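Local coordinates for protein lysin (Bacillus phage PBC5, PDB 6ILU) that binds the bacterial cell wall through its SH3b-type cell-wall-binding domain, probably directing the phage endolysin to the envelope of its Bacillus host, at residues V14-Y19 / T41-Y46; N26-P31 / W69-H74; V48-W53 / A114-G119. All coordinates share one frame; numbering follows the deposited sequence.

Contact 1: V14-Y19 / T41-Y46. With SO4 (sulfate ion), chain E.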
# COMPACT_ATOMS: atom_id res chain seq x y z
N VAL A 14 5.56 -5.51 -0.22
CA VAL A 14 7.01 -5.67 -0.24
C VAL A 14 7.53 -5.38 -1.66
O VAL A 14 7.04 -5.97 -2.64
CB VAL A 14 7.41 -7.11 0.21
CG1 VAL A 14 8.92 -7.29 0.12
CG2 VAL A 14 6.92 -7.42 1.63
N ALA A 15 8.54 -4.53 -1.77
CA ALA A 15 9.09 -4.08 -3.07
C ALA A 15 10.52 -4.58 -3.31
O ALA A 15 11.33 -4.61 -2.38
CB ALA A 15 9.08 -2.55 -3.11
N LEU A 16 10.82 -4.99 -4.53
CA LEU A 16 12.18 -5.38 -4.89
C LEU A 16 12.58 -4.66 -6.17
O LEU A 16 11.83 -4.67 -7.12
CB LEU A 16 12.22 -6.90 -5.10
CG LEU A 16 13.57 -7.44 -5.52
CD1 LEU A 16 14.54 -7.42 -4.29
CD2 LEU A 16 13.32 -8.85 -6.01
N SER A 17 13.73 -3.98 -6.15
CA SER A 17 14.26 -3.28 -7.33
C SER A 17 14.20 -4.14 -8.60
O SER A 17 14.57 -5.32 -8.56
CB SER A 17 15.72 -2.89 -7.10
OG SER A 17 16.26 -2.24 -8.26
N ILE A 18 13.79 -3.52 -9.71
CA ILE A 18 13.90 -4.20 -11.01
C ILE A 18 15.33 -4.18 -11.60
O ILE A 18 15.61 -4.86 -12.59
CB ILE A 18 12.93 -3.60 -12.07
CG1 ILE A 18 13.35 -2.16 -12.43
CG2 ILE A 18 11.47 -3.69 -11.57
CD1 ILE A 18 12.52 -1.53 -13.62
N TYR A 19 16.22 -3.41 -10.98
CA TYR A 19 17.60 -3.22 -11.49
C TYR A 19 18.56 -4.21 -10.81
O TYR A 19 18.21 -4.81 -9.80
CB TYR A 19 18.05 -1.78 -11.23
CG TYR A 19 17.17 -0.79 -11.92
CD1 TYR A 19 17.32 -0.51 -13.28
CD2 TYR A 19 16.14 -0.15 -11.23
CE1 TYR A 19 16.49 0.38 -13.91
CE2 TYR A 19 15.31 0.73 -11.87
CZ TYR A 19 15.48 1.00 -13.19
OH TYR A 19 14.65 1.87 -13.81
N THR A 41 21.34 1.30 -3.17
CA THR A 41 22.08 0.45 -4.10
C THR A 41 22.01 -1.01 -3.65
O THR A 41 22.32 -1.91 -4.41
CB THR A 41 23.56 0.87 -4.23
OG1 THR A 41 24.15 0.99 -2.92
CG2 THR A 41 23.69 2.20 -4.97
N LYS A 42 21.60 -1.24 -2.41
CA LYS A 42 21.56 -2.60 -1.87
C LYS A 42 20.25 -3.23 -2.24
O LYS A 42 19.21 -2.84 -1.73
CB LYS A 42 21.70 -2.60 -0.33
CG LYS A 42 21.78 -3.98 0.29
CD LYS A 42 23.04 -4.68 -0.20
CE LYS A 42 23.33 -6.00 0.51
NZ LYS A 42 24.60 -6.60 -0.04
N LYS A 43 20.30 -4.20 -3.14
CA LYS A 43 19.07 -4.83 -3.59
C LYS A 43 18.64 -5.96 -2.66
O LYS A 43 19.22 -7.04 -2.68
CB LYS A 43 19.25 -5.37 -5.01
CG LYS A 43 17.98 -5.99 -5.54
CD LYS A 43 18.22 -6.36 -6.99
CE LYS A 43 16.99 -7.06 -7.55
NZ LYS A 43 17.02 -7.24 -9.00
N ILE A 44 17.65 -5.67 -1.83
CA ILE A 44 16.98 -6.65 -0.99
C ILE A 44 15.50 -6.29 -0.99
O ILE A 44 15.13 -5.17 -1.35
CB ILE A 44 17.50 -6.63 0.47
CG1 ILE A 44 17.45 -5.21 1.00
CG2 ILE A 44 18.90 -7.19 0.58
CD1 ILE A 44 17.59 -5.17 2.50
N PRO A 45 14.63 -7.21 -0.54
CA PRO A 45 13.23 -6.77 -0.42
C PRO A 45 13.06 -5.68 0.65
O PRO A 45 13.67 -5.78 1.72
CB PRO A 45 12.49 -8.05 -0.01
CG PRO A 45 13.38 -9.18 -0.43
CD PRO A 45 14.80 -8.65 -0.31
N TYR A 46 12.25 -4.65 0.36
CA TYR A 46 11.97 -3.57 1.30
C TYR A 46 10.47 -3.51 1.59
O TYR A 46 9.69 -3.49 0.66
CB TYR A 46 12.42 -2.23 0.74
CG TYR A 46 13.94 -2.10 0.65
CD1 TYR A 46 14.70 -1.82 1.78
CD2 TYR A 46 14.60 -2.27 -0.57
CE1 TYR A 46 16.09 -1.70 1.70
CE2 TYR A 46 16.00 -2.17 -0.67
CZ TYR A 46 16.73 -1.88 0.48
OH TYR A 46 18.10 -1.79 0.38
S SO4 E . 21.42 1.52 0.91
O1 SO4 E . 22.09 1.33 -0.37
O2 SO4 E . 21.03 2.92 1.06
O3 SO4 E . 22.32 1.16 2.01
O4 SO4 E . 20.23 0.67 0.97
O HOH W 1 15.30 -3.80 -3.80

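Contact 2: N26-P31 / W69-H74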
# COMPACT_ATOMS: atom_id res chain seq x y z
N ASN A 26 16.65 5.91 -6.87
CA ASN A 26 16.55 7.16 -6.12
C ASN A 26 15.39 7.19 -5.14
O ASN A 26 14.33 6.61 -5.40
CB ASN A 26 16.41 8.35 -7.06
CG ASN A 26 17.60 8.48 -7.98
OD1 ASN A 26 18.73 8.35 -7.54
ND2 ASN A 26 17.35 8.66 -9.26
N LEU A 27 15.65 7.84 -4.01
CA LEU A 27 14.63 8.11 -2.99
C LEU A 27 14.39 9.61 -2.97
O LEU A 27 15.32 10.40 -3.23
CB LEU A 27 15.06 7.65 -1.59
CG LEU A 27 15.32 6.17 -1.41
CD1 LEU A 27 15.78 5.86 -0.00
CD2 LEU A 27 14.08 5.34 -1.80
N TYR A 28 13.16 9.97 -2.58
CA TYR A 28 12.67 11.32 -2.68
C TYR A 28 11.85 11.73 -1.47
O TYR A 28 11.30 10.87 -0.73
CB TYR A 28 11.75 11.47 -3.90
CG TYR A 28 12.43 11.23 -5.23
CD1 TYR A 28 13.04 12.27 -5.90
CD2 TYR A 28 12.46 9.96 -5.79
CE1 TYR A 28 13.68 12.07 -7.14
CE2 TYR A 28 13.13 9.74 -7.01
CZ TYR A 28 13.70 10.80 -7.68
OH TYR A 28 14.33 10.59 -8.88
N GLU A 29 11.73 13.04 -1.27
CA GLU A 29 10.64 13.55 -0.44
C GLU A 29 9.63 14.28 -1.34
O GLU A 29 9.91 14.50 -2.54
CB GLU A 29 11.18 14.48 0.67
CG GLU A 29 11.91 15.66 0.15
CD GLU A 29 12.52 16.49 1.29
OE1 GLU A 29 11.75 17.08 2.06
OE2 GLU A 29 13.76 16.55 1.40
N ARG A 30 8.45 14.59 -0.80
CA ARG A 30 7.43 15.41 -1.51
C ARG A 30 6.89 14.69 -2.77
O ARG A 30 7.14 15.08 -3.92
CB ARG A 30 7.99 16.81 -1.90
CG ARG A 30 6.85 17.78 -2.25
CD ARG A 30 7.30 19.22 -2.45
NE ARG A 30 8.08 19.31 -3.69
CZ ARG A 30 8.65 20.43 -4.12
NH1 ARG A 30 8.55 21.57 -3.42
NH2 ARG A 30 9.34 20.42 -5.27
N PRO A 31 6.06 13.67 -2.56
CA PRO A 31 5.78 12.78 -3.71
C PRO A 31 4.95 13.41 -4.81
O PRO A 31 5.04 12.95 -5.94
CB PRO A 31 5.05 11.59 -3.05
CG PRO A 31 4.57 12.12 -1.76
CD PRO A 31 5.61 13.10 -1.28
N TRP A 69 10.46 8.09 -0.29
CA TRP A 69 9.58 7.78 -1.43
C TRP A 69 10.36 7.36 -2.67
O TRP A 69 11.44 7.90 -2.94
CB TRP A 69 8.73 9.01 -1.81
CG TRP A 69 7.69 9.35 -0.78
CD1 TRP A 69 7.80 10.29 0.18
CD2 TRP A 69 6.40 8.75 -0.63
NE1 TRP A 69 6.63 10.34 0.95
CE2 TRP A 69 5.77 9.39 0.45
CE3 TRP A 69 5.72 7.75 -1.34
CZ2 TRP A 69 4.45 9.05 0.85
CZ3 TRP A 69 4.44 7.40 -0.95
CH2 TRP A 69 3.81 8.04 0.15
N ALA A 70 9.78 6.42 -3.42
CA ALA A 70 10.42 5.95 -4.64
C ALA A 70 9.34 5.64 -5.68
O ALA A 70 8.21 5.30 -5.32
CB ALA A 70 11.26 4.70 -4.38
N TYR A 71 9.69 5.72 -6.95
CA TYR A 71 8.66 5.41 -7.96
C TYR A 71 8.35 3.91 -8.04
O TYR A 71 9.28 3.09 -8.13
CB TYR A 71 9.10 5.91 -9.34
CG TYR A 71 9.09 7.41 -9.47
CD1 TYR A 71 7.89 8.10 -9.56
CD2 TYR A 71 10.27 8.14 -9.52
CE1 TYR A 71 7.86 9.50 -9.69
CE2 TYR A 71 10.24 9.52 -9.65
CZ TYR A 71 9.04 10.19 -9.75
OH TYR A 71 9.04 11.56 -9.93
N ASN A 72 7.04 3.57 -8.06
CA ASN A 72 6.64 2.17 -8.21
C ASN A 72 7.29 1.50 -9.39
O ASN A 72 7.57 0.30 -9.34
CB ASN A 72 5.11 2.02 -8.38
CG ASN A 72 4.33 2.50 -7.17
OD1 ASN A 72 4.76 3.42 -6.46
ND2 ASN A 72 3.19 1.86 -6.92
N LYS A 73 7.49 2.25 -10.48
CA LYS A 73 7.94 1.66 -11.73
C LYS A 73 9.37 1.07 -11.62
O LYS A 73 9.77 0.28 -12.48
CB LYS A 73 7.90 2.71 -12.87
CG LYS A 73 8.84 3.86 -12.68
CD LYS A 73 8.61 4.95 -13.71
CE LYS A 73 9.49 6.15 -13.39
NZ LYS A 73 9.51 7.18 -14.49
N HIS A 74 10.09 1.41 -10.55
CA HIS A 74 11.44 0.90 -10.37
C HIS A 74 11.45 -0.41 -9.59
O HIS A 74 12.51 -0.92 -9.29
CB HIS A 74 12.34 1.94 -9.66
CG HIS A 74 12.54 3.20 -10.45
ND1 HIS A 74 12.64 3.22 -11.82
CD2 HIS A 74 12.62 4.49 -10.05
CE1 HIS A 74 12.80 4.46 -12.24
NE2 HIS A 74 12.79 5.26 -11.18
O HOH W 2 12.56 6.28 -7.53

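Contact 3: V48-W53 / A114-G119. With EDO (1,2-ethanediol), chain J.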
# COMPACT_ATOMS: atom_id res chain seq x y z
N VAL A 48 6.97 -1.88 2.19
CA VAL A 48 6.31 -0.65 1.75
C VAL A 48 5.32 -0.22 2.84
O VAL A 48 4.48 -1.03 3.29
CB VAL A 48 5.54 -0.90 0.46
CG1 VAL A 48 4.76 0.33 0.06
CG2 VAL A 48 6.53 -1.32 -0.70
N PHE A 49 5.40 1.05 3.24
CA PHE A 49 4.55 1.54 4.31
C PHE A 49 3.39 2.40 3.84
O PHE A 49 2.39 2.50 4.58
CB PHE A 49 5.41 2.30 5.35
CG PHE A 49 6.37 1.39 6.04
CD1 PHE A 49 7.68 1.30 5.63
CD2 PHE A 49 5.91 0.52 7.03
CE1 PHE A 49 8.54 0.38 6.22
CE2 PHE A 49 6.77 -0.39 7.66
CZ PHE A 49 8.09 -0.48 7.24
N ALA A 50 3.49 3.00 2.67
CA ALA A 50 2.45 3.88 2.14
C ALA A 50 2.58 3.98 0.65
O ALA A 50 3.66 3.74 0.09
CB ALA A 50 2.51 5.29 2.76
N GLY A 51 1.50 4.41 0.03
CA GLY A 51 1.47 4.61 -1.42
C GLY A 51 0.99 6.02 -1.69
O GLY A 51 0.16 6.60 -0.94
N TYR A 52 1.56 6.62 -2.75
CA TYR A 52 1.09 7.88 -3.32
C TYR A 52 0.48 7.48 -4.64
O TYR A 52 1.21 6.98 -5.53
CB TYR A 52 2.23 8.86 -3.55
CG TYR A 52 1.75 10.05 -4.31
CD1 TYR A 52 0.79 10.90 -3.77
CD2 TYR A 52 2.20 10.29 -5.61
CE1 TYR A 52 0.29 11.99 -4.49
CE2 TYR A 52 1.72 11.40 -6.34
CZ TYR A 52 0.80 12.25 -5.75
OH TYR A 52 0.32 13.35 -6.44
N TRP A 53 -0.83 7.68 -4.79
CA TRP A 53 -1.56 7.19 -5.96
C TRP A 53 -1.75 8.33 -6.94
O TRP A 53 -2.84 8.87 -7.11
CB TRP A 53 -2.88 6.54 -5.47
CG TRP A 53 -2.49 5.42 -4.55
CD1 TRP A 53 -2.56 5.40 -3.15
CD2 TRP A 53 -1.97 4.14 -4.94
NE1 TRP A 53 -2.06 4.21 -2.68
CE2 TRP A 53 -1.69 3.42 -3.75
CE3 TRP A 53 -1.65 3.55 -6.18
CZ2 TRP A 53 -1.15 2.14 -3.77
CZ3 TRP A 53 -1.14 2.28 -6.20
CH2 TRP A 53 -0.89 1.57 -5.01
N ALA A 114 -3.84 -3.93 -0.58
CA ALA A 114 -3.75 -2.85 0.42
C ALA A 114 -3.12 -1.62 -0.23
O ALA A 114 -1.98 -1.71 -0.67
CB ALA A 114 -2.88 -3.31 1.58
N HIS A 115 -3.85 -0.49 -0.29
CA HIS A 115 -3.33 0.74 -0.89
C HIS A 115 -2.77 1.74 0.13
O HIS A 115 -1.96 2.60 -0.25
CB HIS A 115 -4.42 1.45 -1.71
CG HIS A 115 -4.67 0.81 -3.03
ND1 HIS A 115 -5.21 -0.46 -3.15
CD2 HIS A 115 -4.52 1.27 -4.30
CE1 HIS A 115 -5.35 -0.76 -4.43
NE2 HIS A 115 -4.92 0.26 -5.15
N ASN A 116 -3.19 1.59 1.40
CA ASN A 116 -2.68 2.43 2.49
C ASN A 116 -3.33 1.90 3.75
O ASN A 116 -4.37 1.25 3.67
CB ASN A 116 -3.00 3.95 2.27
CG ASN A 116 -1.88 4.68 1.55
OD1 ASN A 116 -0.72 4.52 1.92
ND2 ASN A 116 -2.21 5.56 0.60
N ARG A 117 -2.72 2.18 4.90
CA ARG A 117 -3.29 1.77 6.19
C ARG A 117 -3.06 2.90 7.17
O ARG A 117 -1.89 3.32 7.39
CB ARG A 117 -2.63 0.50 6.75
CG ARG A 117 -2.92 -0.76 6.03
CD ARG A 117 -1.95 -1.81 6.56
NE ARG A 117 -2.36 -2.36 7.86
CZ ARG A 117 -1.75 -3.41 8.41
NH1 ARG A 117 -0.67 -3.98 7.83
NH2 ARG A 117 -2.21 -3.89 9.56
N VAL A 118 -4.15 3.38 7.77
CA VAL A 118 -4.13 4.53 8.67
C VAL A 118 -5.16 4.33 9.77
O VAL A 118 -6.32 4.06 9.46
CB VAL A 118 -4.50 5.87 7.94
CG1 VAL A 118 -4.45 7.02 8.88
CG2 VAL A 118 -3.59 6.08 6.73
N GLY A 119 -4.76 4.50 11.03
CA GLY A 119 -5.76 4.59 12.09
C GLY A 119 -6.68 3.40 12.25
O GLY A 119 -7.82 3.57 12.71
C1 EDO J . 0.81 0.60 8.83
O1 EDO J . 2.11 0.04 9.08
C2 EDO J . 1.02 1.57 7.67
O2 EDO J . 1.55 0.79 6.59
O HOH W 3 -0.16 3.71 4.45

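Contact 1: V14-Y19 / T41-Y46
A15 and Y46 face each other as a hydrogen-bonded antiparallel pair: A15 N to Y46 O and Y46 N to A15 O each measure 2.9 Å. The same two carbonyls also receive CA-H groups, Y46 O from V14 and A15 O from P45. Past this pair the two chains separate, and a water bridges the gap by accepting from S17 N and donating to I44 O.

The second polar cluster belongs to K43. Its chain leaves with CG anti to the backbone N (chi1 -178°) and stays extended, which carries the ammonium to the turn after the strand. There K43 NZ donates to Y19 O at 2.8 Å, from above the carbonyl plane, and more weakly to S17 O at 3.1 Å. One charged group thus ties two carbonyls of a turn that S17 also braces from within, its OG accepting from Y19 N in an ST turn. In the SH3b fold named for this domain, the contact joins strand 13-17 to the entry of strand 46-52 within one antiparallel sheet; strand 13-17 also pairs with strand 75-84.

Apolar contacts flank these bonds. V14 and P45 lie side by side, CG1 of V14 being 3.7 Å from CB of P45, while L16 crosses K43 at about a right angle and brings L16 CD1 to 3.9 Å from CG of the lysine.

Y46 OH donates to K42 O at 2.6 Å, closing the loop on itself. A sulfate, probably from the crystallisation liquor, accepts from T41 N.

Contact 2: N26-P31 / W69-H74
P31 lies over one face of the W69 indole, which forms the tightly packed part of the contact together with the backbone bridge. CG of P31 stands 3.8 Å from the centroid of the five-membered ring of W69 and only 15° off the ring normal, a CH-pi contact, while CB and CD spread over neighbouring atoms of the indole. At the edge of the same ring, in its plane, lies Y28 O, so the indole is bounded by the proline on a face and by a carbonyl at its rim. CG of W69 is anti to the carbonyl carbon, a setting that lays the indole alongside the chain turning from Y28 to P31.

Next to this, Y28 and W69 form a single antiparallel bridge. Y28 N donates to W69 O at 2.7 Å and W69 N to Y28 O at 2.9 Å. W69 O also receives the CA-H of L27, 3.2 Å from L27 CA, and CD2 of L27 reaches CB of A70. On the outer side of the proline turn, E29 and R30 point away; the guanidinium of R30 bonds instead to D33 O.

The other end of the contact is looser. The short strands run 124° apart in direction, well away from antiparallel, consistent with a single bridge; beyond it a water takes over, donating to N26 O and accepting from Y71 N. Y71 turns its edge toward the face of Y28 in an offset edge-to-face pair, with ring centroids 5.5 Å apart and planes at 64°.

Strand 25-29 pairs with strand 35-40 through L27 and E29, and N26 also reaches that strand through N39; strand 69-71 pairs with strand 60-62, whose M60 touches both Y28 and W69. The bridge therefore pins the two-stranded sheet onto the larger one.

Contact 3: V48-W53 / A114-G119
N116 reaches across to G51 with its carboxamide and engages both peptide polar atoms of the glycine. N116 OD1 accepts from G51 N at 2.9 Å and N116 ND2 donates to G51 O at 3.0 Å, the latter acceptor lying close to the amide plane. The side chain thereby supplies the pair of bonds that a neighbouring strand's backbone would give, and the two-point grip fixes which way the amide is turned. N116 OD1 also approaches A50, 3.2 Å from A50 CA and 3.4 Å from A50 CB.

W53 slides past N116 in the opposite direction, their planes 77° apart, and ND2 of N116 sits at the indole edge near its plane. That edge carries the second polar link: W53 NE1 donates to H115 O at 2.9 Å, with the acceptor in the ring plane and the donor tilted 32° from the carbonyl plane.

The imidazole of H115 crosses the tryptophan at about a right angle. H115 CD2 lies over one indole face, 3.5 Å from W53 CZ2 and displaced toward the rim; with ring planes at 45° the pair is oblique. ND1 of H115 turns back to N113 O, which helps set the imidazole's rotation, and W79 meets the indole at a similarly oblique angle.

Beyond the amide, a water accepts from R117 N and lies within bonding distance of F49 O and N116 OD1. Strand 46-52 of one lobe thus meets 116-118 of the other largely through side-chain-to-backbone bonds. Few apolar groups take part, so the interface depends mainly on directional polar bonds, with the oblique indole-imidazole contact the main ring packing between the two segments.

In the fold
Contacts 1 and 2 lie about 13 Å apart, centre to centre, in the same lobe, whereas contact 3, about 18 and 14 Å from their centres, is near the centre of the molecule, where the two lobes meet. The segments of contacts 1 and 2 alternate along the sequence, as do those of contacts 2 and 3; contact 1 closes before contact 3 opens. All three reach the large antiparallel sheet. H74 O probably bonds to I18 N, joining contacts 1 and 2, W69 packs against G51 and Y52, and A15 touches V48. The contacts of the first lobe are thus interconnected, and contact 3 adds a side-chain link between the lobes of this cell-wall-binding domain, alongside the shared sheet.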